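Backbone pilus subunit (Streptococcus pneumoniae, PDB 3RPK) probably builds the shaft of the pneumococcal pilus as its major subunit, a chain of Ig-like domains destined for anchoring to the cell-wall peptidoglycan. Local coordinates at residues A52-V57 / S123-E128; D242-E247 / K255-G260; A449-A454 / W518-D523. One frame throughout, in Å; residues are numbered along the deposited sequence.

In the fold
From the N terminus onward, the three contacts close in series, and none nests within or crosses another. Contact 1 shuts a loop of 65 residues, joining the start of strand 55-59 to the loop between strands 112-118 and 141-145. Contact 2 is the most local: seven residues separate its segments, which are the two arms of a hairpin and the beginning of helix 258-262. Contact 3 brings strands 452-455 and 516-519 together across an excursion of 63 residues, mostly the helices 462-484 and 492-512. The centres of contacts 1 and 3 lie about 71 Å apart; nearest atoms are about 24 Å apart between contacts 1 and 2 and about 27 Å between contacts 2 and 3, so none touch.

Contact 1: A52-V57 / S123-E128; sequences AGVMFV and STYVGE
Ser123 and Met55 show how a side chain can stand in for backbone where a strand begins. Starting from Ser123, CB rests against the carbonyl of Gly53, 3.4 Å from Gly53 O. Its chi1 of -43° sets the hydroxyl anti to its own carbonyl carbon, and from there OG looks across to the other segment. It takes the backbone N-H of Met55, with OG and Met55 N 3.0 Å apart and the bond nearly straight at 167°. The same hydroxyl is hydrogen-bonded to the carbonyl of Ile119, so one small side chain links the start of strand 55-59 with the chain that follows strand 112-118.

Beyond the serine the link passes to the main chains, which run antiparallel. Thr124 N donates to Gly53 O at 3.2 Å, meeting the oxygen from above the carbonyl plane. Gly53 has a positive phi of 88°, a conformation that glycine enters readily, and it lies next to the paired Ala52. That residue and Val126 form a single antiparallel hydrogen-bonded bridge: Ala52 N reaches Val126 O at 3.0 Å, and Val126 N returns the bond to Ala52 O.

Apolar contact is added by Val54 and Tyr125. The methyl CG2 of Val54 meets the tyrosine obliquely, 3.6 Å from Tyr125 CD2, while the phenol oxygen is hydrogen-bonded to Lys16 NZ on strand 11-18. The ring also meets His120 with the two planes roughly perpendicular.

Since a carbonyl can only accept, the Ser123 hydroxyl probably donates to Ile119 O while accepting from Met55 N, using both its donor and its acceptor capacity in bridging two backbones.

Contact 2: D242-E247 / K255-G260; sequences DYALTE and KLTDAG
Tyr243, Ala244, Lys255 and Leu256 pair at the open end of a beta hairpin, strands 243-247 and 251-256, just where the second arm gives way to helix 258-262. Both segments belong to the part of the chain recognised as a Cna-B-like pilin domain, one of the Ig-like units of this subunit. The hairpin ladder ends in one further backbone bond, made by the residue that caps the helix.

Ala244 and Lys255 form the regular antiparallel hydrogen-bonded pair, Ala244 N to Lys255 O at 2.7 Å and Lys255 N to Ala244 O at 2.9 Å. Their CB atoms lie on one face of the sheet. Tyr243 and Leu256 are the neighbouring non-hydrogen-bonded pair and occupy the other face, where Leu256 CD2 touches Tyr243 CB at 3.8 Å. The tyrosine's chi1 of 58° places CG between its backbone N and carbonyl carbon, carrying the ring away from Leu256 and onto Leu254 and Val231, while Leu256 packs on Trp214 and Ala212 of strand 211-218.

Past this pair the hairpin pattern yields to the helix. Thr257 sits at the N-cap position; its backbone N donates to Asp242 O at 2.7 Å, from above the carbonyl plane and with a bend to 145° at the hydrogen. Its methyl CG2 lies over the main chain of Tyr243, and OG1 is hydrogen-bonded to Gly241 O. The first turn of the helix then folds against Asp242, whose carboxylate is held by a salt bridge from OD1 to Lys263 and a hydrogen bond from Glu239 N to OD2. Here the carbonyl of Asp242 also receives a C-H...O contact, with Gly260 CA 3.3 Å from Asp242 O.

Contact 3: A449-A454 / W518-D523; sequences AGQYLA and WVADKD
A chi1 of -58° at Tyr452 and of -64° at Trp518 sets each CG anti to its own carbonyl carbon, yet the two rings depart from opposite faces of the same two-stranded ribbon. Each then meets an aliphatic group of the partner segment, so that a short antiparallel pairing is clasped from both sides.

On one face, Lys522 lies alongside Tyr452, both side chains pointing the same way. Lys522 CB sits over the middle of the phenol ring, 3.7 Å from its centroid and 8° off the normal, a CH-pi contact; Lys522 CD continues toward Tyr452 OH. The ring's edge is turned to the backbone of the other segment, with Ala520 O in its plane 3.6 Å from Tyr452 CD2. Val519 shares this face and meets Ala454 CB with CG2.

The opposite face carries Leu453 and Trp518. Here the side chains cross, and Leu453 CB stands over the six-membered ring of the indole, 4.0 Å from its centroid. Trp518 CB meanwhile meets Gln451 CB at 3.7 Å, as the glutamine chain extends along the backbone of Trp518 and Val519.

The backbone of the Tyr452-Val519 pair supplies the hydrogen bonds. Tyr452 N reaches Val519 O at 2.7 Å in an almost straight bond, and Val519 N answers to Tyr452 O at 2.9 Å. Farther on, Asp521 OD2 accepts from Asp523 N, an Asx turn over residues 521 to 523 with Lys522 in its middle.

The ribbon closes the long helical excursion of 462-484 and 492-512 and packs on strand 440-444 through Val442, Ile443 and Ala444, while Tyr452 OH is hydrogen-bonded to Glu551 on strand 546-552.

Contact 1: A52-V57 / S123-E128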
ATOM      1  N   ALA A  52     -19.656 -33.358 -11.581  1.00 18.17           N
ATOM      2  CA  ALA A  52     -20.161 -34.401 -10.699  1.00 18.11           C
ATOM      3  C   ALA A  52     -19.515 -34.275  -9.313  1.00 23.51           C
ATOM      4  O   ALA A  52     -18.416 -33.725  -9.182  1.00 23.90           O
ATOM      5  CB  ALA A  52     -19.833 -35.759 -11.288  1.00 18.84           C
ATOM      6  N   GLY A  53     -20.190 -34.818  -8.303  1.00 20.86           N
ATOM      7  CA  GLY A  53     -19.721 -34.833  -6.922  1.00 20.86           C
ATOM      8  C   GLY A  53     -20.114 -33.618  -6.116  1.00 25.34           C
ATOM      9  O   GLY A  53     -19.602 -33.418  -5.016  1.00 26.22           O
ATOM     10  N   VAL A  54     -21.012 -32.796  -6.653  1.00 20.84           N
ATOM     11  CA  VAL A  54     -21.463 -31.591  -5.971  1.00 20.07           C
ATOM     12  C   VAL A  54     -22.673 -31.866  -5.101  1.00 23.79           C
ATOM     13  O   VAL A  54     -23.694 -32.364  -5.568  1.00 20.82           O
ATOM     14  CB  VAL A  54     -21.648 -30.412  -6.946  1.00 23.75           C
ATOM     15  CG1 VAL A  54     -22.060 -29.143  -6.217  1.00 23.77           C
ATOM     16  CG2 VAL A  54     -20.378 -30.180  -7.737  1.00 23.04           C
HETATM   17  N   MSE A  55     -22.521 -31.547  -3.825  1.00 25.00           N
HETATM   18  CA  MSE A  55     -23.489 -31.702  -2.750  1.00 27.96           C
HETATM   19  C   MSE A  55     -24.486 -30.532  -2.706  1.00 24.67           C
HETATM   20  O   MSE A  55     -24.095 -29.405  -2.449  1.00 23.33           O
HETATM   21  CB  MSE A  55     -22.705 -31.799  -1.421  1.00 33.92           C
HETATM   22  CG  MSE A  55     -23.562 -31.858  -0.173  1.00 46.32           C
HETATM   23 SE   MSE A  55     -24.650 -33.456  -0.190  1.00 61.28          SE
HETATM   24  CE  MSE A  55     -23.308 -34.799   0.452  1.00 58.41           C
ATOM     25  N   PHE A  56     -25.771 -30.812  -2.935  1.00 17.59           N
ATOM     26  CA  PHE A  56     -26.866 -29.853  -2.842  1.00 15.60           C
ATOM     27  C   PHE A  56     -27.868 -30.315  -1.768  1.00 14.59           C
ATOM     28  O   PHE A  56     -28.098 -31.513  -1.624  1.00 12.09           O
ATOM     29  CB  PHE A  56     -27.569 -29.685  -4.192  1.00 17.65           C
ATOM     30  CG  PHE A  56     -26.766 -28.979  -5.248  1.00 19.97           C
ATOM     31  CD1 PHE A  56     -26.597 -27.597  -5.211  1.00 24.00           C
ATOM     32  CD2 PHE A  56     -26.223 -29.683  -6.315  1.00 22.88           C
ATOM     33  CE1 PHE A  56     -25.854 -26.943  -6.196  1.00 24.98           C
ATOM     34  CE2 PHE A  56     -25.484 -29.026  -7.305  1.00 25.92           C
ATOM     35  CZ  PHE A  56     -25.314 -27.661  -7.243  1.00 24.24           C
ATOM     36  N   VAL A  57     -28.452 -29.371  -1.011  1.00 10.54           N
ATOM     37  CA  VAL A  57     -29.420 -29.654   0.066  1.00 10.63           C
ATOM     38  C   VAL A  57     -30.660 -28.766  -0.102  1.00 18.40           C
ATOM     39  O   VAL A  57     -30.537 -27.650  -0.598  1.00 19.47           O
ATOM     40  CB  VAL A  57     -28.798 -29.486   1.472  1.00 13.34           C
ATOM     41  CG1 VAL A  57     -29.599 -30.240   2.514  1.00 13.25           C
ATOM     42  CG2 VAL A  57     -27.368 -29.969   1.501  1.00 12.92           C
ATOM     43  N   SER A 123     -18.365 -31.352  -1.135  1.00 21.62           N
ATOM     44  CA  SER A 123     -18.234 -31.623  -2.558  1.00 21.97           C
ATOM     45  C   SER A 123     -16.810 -31.881  -3.025  1.00 26.73           C
ATOM     46  O   SER A 123     -15.876 -31.306  -2.476  1.00 27.72           O
ATOM     47  CB  SER A 123     -18.865 -30.494  -3.361  1.00 25.95           C
ATOM     48  OG  SER A 123     -20.109 -30.116  -2.793  1.00 33.53           O
ATOM     49  N   THR A 124     -16.651 -32.741  -4.045  1.00 22.36           N
ATOM     50  CA  THR A 124     -15.371 -33.089  -4.679  1.00 22.08           C
ATOM     51  C   THR A 124     -15.607 -32.928  -6.183  1.00 24.13           C
ATOM     52  O   THR A 124     -16.043 -33.870  -6.841  1.00 24.44           O
ATOM     53  CB  THR A 124     -14.938 -34.547  -4.322  1.00 39.54           C
ATOM     54  OG1 THR A 124     -15.958 -35.471  -4.740  1.00 50.44           O
ATOM     55  CG2 THR A 124     -14.618 -34.754  -2.836  1.00 34.53           C
ATOM     56  N   TYR A 125     -15.410 -31.727  -6.707  1.00 20.38           N
ATOM     57  CA  TYR A 125     -15.672 -31.429  -8.119  1.00 21.26           C
ATOM     58  C   TYR A 125     -14.840 -32.311  -9.082  1.00 27.60           C
ATOM     59  O   TYR A 125     -13.607 -32.207  -9.136  1.00 25.98           O
ATOM     60  CB  TYR A 125     -15.411 -29.947  -8.438  1.00 22.23           C
ATOM     61  CG  TYR A 125     -16.306 -28.896  -7.809  1.00 24.20           C
ATOM     62  CD1 TYR A 125     -16.312 -27.590  -8.285  1.00 25.73           C
ATOM     63  CD2 TYR A 125     -17.077 -29.181  -6.682  1.00 25.45           C
ATOM     64  CE1 TYR A 125     -17.080 -26.600  -7.679  1.00 25.97           C
ATOM     65  CE2 TYR A 125     -17.851 -28.199  -6.071  1.00 26.50           C
ATOM     66  CZ  TYR A 125     -17.845 -26.905  -6.572  1.00 33.51           C
ATOM     67  OH  TYR A 125     -18.584 -25.904  -5.986  1.00 34.97           O
ATOM     68  N   VAL A 126     -15.534 -33.198  -9.813  1.00 26.64           N
ATOM     69  CA  VAL A 126     -14.947 -34.090 -10.807  1.00 27.71           C
ATOM     70  C   VAL A 126     -15.564 -33.713 -12.164  1.00 37.45           C
ATOM     71  O   VAL A 126     -16.789 -33.725 -12.323  1.00 36.00           O
ATOM     72  CB  VAL A 126     -15.079 -35.599 -10.445  1.00 30.42           C
ATOM     73  CG1 VAL A 126     -14.389 -36.471 -11.489  1.00 30.35           C
ATOM     74  CG2 VAL A 126     -14.489 -35.889  -9.072  1.00 29.63           C
ATOM     75  N   GLY A 127     -14.701 -33.325 -13.096  1.00 40.08           N
ATOM     76  CA  GLY A 127     -15.103 -32.873 -14.418  1.00 43.34           C
ATOM     77  C   GLY A 127     -15.485 -33.957 -15.402  1.00 55.16           C
ATOM     78  O   GLY A 127     -15.550 -35.140 -15.047  1.00 54.76           O
ATOM     79  N   GLU A 128     -15.728 -33.532 -16.666  1.00 56.75           N
ATOM     80  CA  GLU A 128     -16.117 -34.372 -17.806  1.00 58.29           C
ATOM     81  C   GLU A 128     -15.141 -35.524 -18.062  1.00 63.49           C
ATOM     82  O   GLU A 128     -15.598 -36.664 -18.221  1.00 64.22           O
ATOM     83  CB  GLU A 128     -16.303 -33.529 -19.088  1.00 60.22           C
ATOM     84  CG  GLU A 128     -17.430 -32.493 -18.996  1.00 75.64           C
ATOM     85  CD  GLU A 128     -17.959 -32.025 -20.339  1.00 96.63           C
ATOM     86  OE1 GLU A 128     -18.884 -32.677 -20.874  1.00 78.14           O
ATOM     87  OE2 GLU A 128     -17.438 -31.015 -20.865  1.00 95.60           O
TER

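Contact 2: D242-E247 / K255-G260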
ATOM      1  N   ASP A 242      -1.247  -4.841 -24.072  1.00 31.96           N
ATOM      2  CA  ASP A 242      -2.079  -5.575 -23.113  1.00 30.79           C
ATOM      3  C   ASP A 242      -2.458  -4.693 -21.941  1.00 32.17           C
ATOM      4  O   ASP A 242      -3.467  -4.947 -21.289  1.00 30.67           O
ATOM      5  CB  ASP A 242      -1.340  -6.814 -22.601  1.00 32.75           C
ATOM      6  CG  ASP A 242      -0.982  -7.810 -23.683  1.00 45.49           C
ATOM      7  OD1 ASP A 242      -1.799  -7.994 -24.627  1.00 45.03           O
ATOM      8  OD2 ASP A 242       0.099  -8.426 -23.580  1.00 54.38           O
ATOM      9  N   TYR A 243      -1.658  -3.655 -21.679  1.00 28.64           N
ATOM     10  CA  TYR A 243      -1.891  -2.729 -20.580  1.00 28.24           C
ATOM     11  C   TYR A 243      -1.600  -1.292 -20.986  1.00 30.27           C
ATOM     12  O   TYR A 243      -0.815  -1.048 -21.912  1.00 30.39           O
ATOM     13  CB  TYR A 243      -1.061  -3.136 -19.334  1.00 29.96           C
ATOM     14  CG  TYR A 243       0.437  -3.211 -19.552  1.00 32.48           C
ATOM     15  CD1 TYR A 243       1.050  -4.405 -19.916  1.00 34.65           C
ATOM     16  CD2 TYR A 243       1.250  -2.097 -19.342  1.00 33.86           C
ATOM     17  CE1 TYR A 243       2.438  -4.482 -20.096  1.00 35.12           C
ATOM     18  CE2 TYR A 243       2.634  -2.163 -19.518  1.00 34.66           C
ATOM     19  CZ  TYR A 243       3.224  -3.357 -19.890  1.00 38.57           C
ATOM     20  OH  TYR A 243       4.583  -3.398 -20.042  1.00 36.14           O
ATOM     21  N   ALA A 244      -2.211  -0.345 -20.269  1.00 23.87           N
ATOM     22  CA  ALA A 244      -1.991   1.082 -20.455  1.00 22.38           C
ATOM     23  C   ALA A 244      -1.310   1.574 -19.186  1.00 25.21           C
ATOM     24  O   ALA A 244      -1.884   1.499 -18.099  1.00 25.78           O
ATOM     25  CB  ALA A 244      -3.313   1.791 -20.670  1.00 23.07           C
ATOM     26  N   LEU A 245      -0.071   2.039 -19.318  1.00 20.80           N
ATOM     27  CA  LEU A 245       0.725   2.497 -18.188  1.00 20.27           C
ATOM     28  C   LEU A 245       0.931   4.012 -18.116  1.00 27.53           C
ATOM     29  O   LEU A 245       1.566   4.597 -18.999  1.00 28.05           O
ATOM     30  CB  LEU A 245       2.068   1.734 -18.164  1.00 19.60           C
ATOM     31  CG  LEU A 245       3.117   2.070 -17.077  1.00 22.07           C
ATOM     32  CD1 LEU A 245       2.558   1.903 -15.640  1.00 21.34           C
ATOM     33  CD2 LEU A 245       4.344   1.255 -17.292  1.00 20.14           C
ATOM     34  N   THR A 246       0.378   4.646 -17.061  1.00 25.25           N
ATOM     35  CA  THR A 246       0.543   6.075 -16.765  1.00 24.55           C
ATOM     36  C   THR A 246       1.586   6.085 -15.656  1.00 27.44           C
ATOM     37  O   THR A 246       1.489   5.278 -14.740  1.00 27.69           O
ATOM     38  CB  THR A 246      -0.802   6.715 -16.332  1.00 32.94           C
ATOM     39  OG1 THR A 246      -1.708   6.719 -17.430  1.00 27.05           O
ATOM     40  CG2 THR A 246      -0.646   8.147 -15.837  1.00 34.50           C
ATOM     41  N   GLU A 247       2.605   6.931 -15.767  1.00 23.49           N
ATOM     42  CA  GLU A 247       3.667   7.020 -14.762  1.00 22.96           C
ATOM     43  C   GLU A 247       3.773   8.473 -14.331  1.00 24.30           C
ATOM     44  O   GLU A 247       3.739   9.357 -15.184  1.00 21.23           O
ATOM     45  CB  GLU A 247       5.025   6.562 -15.320  1.00 24.64           C
ATOM     46  CG  GLU A 247       5.095   5.177 -15.950  1.00 37.86           C
ATOM     47  CD  GLU A 247       6.397   4.927 -16.704  1.00 57.87           C
ATOM     48  OE1 GLU A 247       6.661   5.634 -17.708  1.00 38.90           O
ATOM     49  OE2 GLU A 247       7.148   4.012 -16.295  1.00 48.54           O
ATOM     50  N   LYS A 255      -3.489  -0.137 -16.255  1.00 19.89           N
ATOM     51  CA  LYS A 255      -4.870  -0.502 -16.539  1.00 19.17           C
ATOM     52  C   LYS A 255      -4.830  -1.504 -17.683  1.00 22.28           C
ATOM     53  O   LYS A 255      -4.337  -1.152 -18.752  1.00 23.22           O
ATOM     54  CB  LYS A 255      -5.679   0.756 -16.933  1.00 22.44           C
ATOM     55  CG  LYS A 255      -5.669   1.870 -15.846  1.00 41.75           C
ATOM     56  CD  LYS A 255      -6.131   3.245 -16.337  1.00 43.68           C
ATOM     57  CE  LYS A 255      -7.587   3.550 -16.033  1.00 51.08           C
ATOM     58  NZ  LYS A 255      -8.535   2.739 -16.853  1.00 58.00           N
ATOM     59  N   LEU A 256      -5.290  -2.760 -17.461  1.00 17.09           N
ATOM     60  CA  LEU A 256      -5.287  -3.803 -18.499  1.00 15.63           C
ATOM     61  C   LEU A 256      -6.208  -3.481 -19.662  1.00 19.74           C
ATOM     62  O   LEU A 256      -7.387  -3.244 -19.455  1.00 17.92           O
ATOM     63  CB  LEU A 256      -5.637  -5.193 -17.929  1.00 14.85           C
ATOM     64  CG  LEU A 256      -4.611  -5.847 -17.048  1.00 18.56           C
ATOM     65  CD1 LEU A 256      -5.017  -7.263 -16.710  1.00 18.53           C
ATOM     66  CD2 LEU A 256      -3.220  -5.821 -17.671  1.00 20.45           C
ATOM     67  N   THR A 257      -5.685  -3.498 -20.888  1.00 20.25           N
ATOM     68  CA  THR A 257      -6.504  -3.257 -22.086  1.00 21.87           C
ATOM     69  C   THR A 257      -7.323  -4.539 -22.403  1.00 31.51           C
ATOM     70  O   THR A 257      -7.113  -5.576 -21.758  1.00 32.21           O
ATOM     71  CB  THR A 257      -5.642  -2.848 -23.301  1.00 22.96           C
ATOM     72  OG1 THR A 257      -4.889  -3.958 -23.761  1.00 22.15           O
ATOM     73  CG2 THR A 257      -4.753  -1.643 -23.044  1.00 21.34           C
ATOM     74  N   ASP A 258      -8.218  -4.484 -23.415  1.00 29.35           N
ATOM     75  CA  ASP A 258      -9.006  -5.648 -23.816  1.00 29.36           C
ATOM     76  C   ASP A 258      -8.121  -6.881 -24.057  1.00 34.46           C
ATOM     77  O   ASP A 258      -8.450  -7.960 -23.555  1.00 34.61           O
ATOM     78  CB  ASP A 258      -9.850  -5.315 -25.046  1.00 31.48           C
ATOM     79  CG  ASP A 258     -11.110  -4.527 -24.739  1.00 46.77           C
ATOM     80  OD1 ASP A 258     -11.113  -3.765 -23.727  1.00 47.59           O
ATOM     81  OD2 ASP A 258     -12.096  -4.662 -25.508  1.00 55.00           O
ATOM     82  N   ALA A 259      -6.966  -6.690 -24.755  1.00 30.30           N
ATOM     83  CA  ALA A 259      -5.956  -7.704 -25.064  1.00 29.23           C
ATOM     84  C   ALA A 259      -5.403  -8.375 -23.803  1.00 33.89           C
ATOM     85  O   ALA A 259      -5.225  -9.601 -23.787  1.00 34.96           O
ATOM     86  CB  ALA A 259      -4.817  -7.064 -25.827  1.00 29.76           C
ATOM     87  N   GLY A 260      -5.127  -7.564 -22.776  1.00 27.88           N
ATOM     88  CA  GLY A 260      -4.594  -8.022 -21.502  1.00 26.24           C
ATOM     89  C   GLY A 260      -5.642  -8.676 -20.648  1.00 28.44           C
ATOM     90  O   GLY A 260      -5.341  -9.628 -19.921  1.00 28.93           O
TER

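Contact 3: A449-A454 / W518-D523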
ATOM      1  N   ALA A 449      42.868   3.495   6.486  1.00 22.95           N
ATOM      2  CA  ALA A 449      42.454   3.655   5.091  1.00 24.48           C
ATOM      3  C   ALA A 449      41.005   4.193   5.225  1.00 33.12           C
ATOM      4  O   ALA A 449      40.776   5.130   6.028  1.00 34.75           O
ATOM      5  CB  ALA A 449      42.525   2.331   4.315  1.00 24.68           C
ATOM      6  N   GLY A 450      40.039   3.567   4.561  1.00 27.94           N
ATOM      7  CA  GLY A 450      38.667   4.021   4.710  1.00 26.16           C
ATOM      8  C   GLY A 450      38.382   5.239   3.865  1.00 26.55           C
ATOM      9  O   GLY A 450      39.171   6.195   3.821  1.00 25.43           O
ATOM     10  N   GLN A 451      37.278   5.168   3.131  1.00 20.32           N
ATOM     11  CA  GLN A 451      36.876   6.244   2.262  1.00 18.40           C
ATOM     12  C   GLN A 451      35.987   7.193   3.050  1.00 19.67           C
ATOM     13  O   GLN A 451      35.613   6.897   4.178  1.00 17.23           O
ATOM     14  CB  GLN A 451      36.234   5.701   0.983  1.00 19.36           C
ATOM     15  CG  GLN A 451      37.193   4.844   0.145  1.00 34.72           C
ATOM     16  CD  GLN A 451      36.814   4.764  -1.331  1.00 58.69           C
ATOM     17  OE1 GLN A 451      37.529   5.279  -2.207  1.00 59.93           O
ATOM     18  NE2 GLN A 451      35.697   4.098  -1.653  1.00 34.78           N
ATOM     19  N   TYR A 452      35.735   8.367   2.487  1.00 18.36           N
ATOM     20  CA  TYR A 452      34.938   9.439   3.085  1.00 18.71           C
ATOM     21  C   TYR A 452      33.574   9.558   2.427  1.00 19.54           C
ATOM     22  O   TYR A 452      33.435   9.386   1.218  1.00 18.48           O
ATOM     23  CB  TYR A 452      35.719  10.787   3.059  1.00 20.76           C
ATOM     24  CG  TYR A 452      37.055  10.695   3.780  1.00 21.60           C
ATOM     25  CD1 TYR A 452      37.143  10.902   5.150  1.00 22.51           C
ATOM     26  CD2 TYR A 452      38.219  10.343   3.098  1.00 22.56           C
ATOM     27  CE1 TYR A 452      38.350  10.762   5.828  1.00 23.50           C
ATOM     28  CE2 TYR A 452      39.436  10.202   3.765  1.00 24.07           C
ATOM     29  CZ  TYR A 452      39.496  10.404   5.136  1.00 32.80           C
ATOM     30  OH  TYR A 452      40.690  10.270   5.818  1.00 32.99           O
ATOM     31  N   LEU A 453      32.566   9.798   3.244  1.00 14.88           N
ATOM     32  CA  LEU A 453      31.201   9.926   2.786  1.00 14.63           C
ATOM     33  C   LEU A 453      31.036  11.167   1.896  1.00 23.49           C
ATOM     34  O   LEU A 453      31.262  12.313   2.331  1.00 24.68           O
ATOM     35  CB  LEU A 453      30.247   9.938   3.987  1.00 13.54           C
ATOM     36  CG  LEU A 453      28.794  10.182   3.660  1.00 16.29           C
ATOM     37  CD1 LEU A 453      28.042   8.873   3.431  1.00 15.77           C
ATOM     38  CD2 LEU A 453      28.157  11.051   4.713  1.00 16.61           C
ATOM     39  N   ALA A 454      30.674  10.915   0.631  1.00 19.69           N
ATOM     40  CA  ALA A 454      30.467  11.958  -0.358  1.00 18.53           C
ATOM     41  C   ALA A 454      29.087  11.866  -1.003  1.00 21.81           C
ATOM     42  O   ALA A 454      28.355  10.902  -0.799  1.00 19.91           O
ATOM     43  CB  ALA A 454      31.540  11.856  -1.423  1.00 18.90           C
ATOM     44  N   TRP A 518      31.246   6.530  -1.379  1.00 20.43           N
ATOM     45  CA  TRP A 518      32.472   6.606  -0.592  1.00 19.54           C
ATOM     46  C   TRP A 518      33.663   6.907  -1.483  1.00 21.91           C
ATOM     47  O   TRP A 518      33.888   6.227  -2.491  1.00 21.30           O
ATOM     48  CB  TRP A 518      32.667   5.347   0.244  1.00 18.48           C
ATOM     49  CG  TRP A 518      31.594   5.161   1.268  1.00 19.38           C
ATOM     50  CD1 TRP A 518      30.407   4.523   1.099  1.00 22.11           C
ATOM     51  CD2 TRP A 518      31.586   5.677   2.606  1.00 19.44           C
ATOM     52  NE1 TRP A 518      29.655   4.603   2.246  1.00 21.45           N
ATOM     53  CE2 TRP A 518      30.367   5.284   3.201  1.00 23.30           C
ATOM     54  CE3 TRP A 518      32.479   6.458   3.354  1.00 20.61           C
ATOM     55  CZ2 TRP A 518      30.034   5.615   4.530  1.00 22.26           C
ATOM     56  CZ3 TRP A 518      32.139   6.797   4.661  1.00 22.04           C
ATOM     57  CH2 TRP A 518      30.939   6.359   5.242  1.00 22.32           C
ATOM     58  N   VAL A 519      34.397   7.966  -1.130  1.00 17.61           N
ATOM     59  CA  VAL A 519      35.531   8.456  -1.904  1.00 17.54           C
ATOM     60  C   VAL A 519      36.842   8.586  -1.103  1.00 25.80           C
ATOM     61  O   VAL A 519      36.813   8.893   0.095  1.00 26.56           O
ATOM     62  CB  VAL A 519      35.185   9.774  -2.662  1.00 20.05           C
ATOM     63  CG1 VAL A 519      34.110   9.552  -3.723  1.00 18.96           C
ATOM     64  CG2 VAL A 519      34.815  10.910  -1.701  1.00 19.52           C
ATOM     65  N   ALA A 520      37.992   8.412  -1.807  1.00 23.34           N
ATOM     66  CA  ALA A 520      39.361   8.513  -1.285  1.00 23.68           C
ATOM     67  C   ALA A 520      39.755   9.894  -0.737  1.00 31.26           C
ATOM     68  O   ALA A 520      40.431   9.959   0.295  1.00 33.88           O
ATOM     69  CB  ALA A 520      40.344   8.107  -2.358  1.00 24.17           C
ATOM     70  N   ASP A 521      39.353  10.981  -1.442  1.00 26.58           N
ATOM     71  CA  ASP A 521      39.653  12.390  -1.166  1.00 25.52           C
ATOM     72  C   ASP A 521      38.765  12.971  -0.085  1.00 24.66           C
ATOM     73  O   ASP A 521      37.575  13.086  -0.308  1.00 24.20           O
ATOM     74  CB  ASP A 521      39.510  13.214  -2.488  1.00 28.11           C
ATOM     75  CG  ASP A 521      40.016  14.665  -2.494  1.00 42.06           C
ATOM     76  OD1 ASP A 521      40.121  15.254  -3.602  1.00 43.20           O
ATOM     77  OD2 ASP A 521      40.293  15.220  -1.388  1.00 44.13           O
ATOM     78  N   LYS A 522      39.337  13.382   1.056  1.00 19.42           N
ATOM     79  CA  LYS A 522      38.586  14.013   2.152  1.00 18.84           C
ATOM     80  C   LYS A 522      38.145  15.461   1.833  1.00 29.12           C
ATOM     81  O   LYS A 522      37.344  16.041   2.578  1.00 28.90           O
ATOM     82  CB  LYS A 522      39.328  13.925   3.500  1.00 18.78           C
ATOM     83  CG  LYS A 522      40.780  14.400   3.474  1.00 26.73           C
ATOM     84  CD  LYS A 522      41.631  13.736   4.557  1.00 37.03           C
ATOM     85  CE  LYS A 522      41.927  14.691   5.681  1.00 49.58           C
ATOM     86  NZ  LYS A 522      43.197  14.353   6.381  1.00 50.36           N
ATOM     87  N   ASP A 523      38.678  16.063   0.745  1.00 29.75           N
ATOM     88  CA  ASP A 523      38.268  17.421   0.375  1.00 30.61           C
ATOM     89  C   ASP A 523      37.758  17.543  -1.059  1.00 33.08           C
ATOM     90  O   ASP A 523      37.836  18.609  -1.662  1.00 32.67           O
ATOM     91  CB  ASP A 523      39.276  18.523   0.793  1.00 33.37           C
ATOM     92  CG  ASP A 523      38.637  19.884   1.113  1.00 50.87           C
ATOM     93  OD1 ASP A 523      37.417  20.062   0.836  1.00 52.02           O
ATOM     94  OD2 ASP A 523      39.353  20.770   1.630  1.00 58.71           O
TER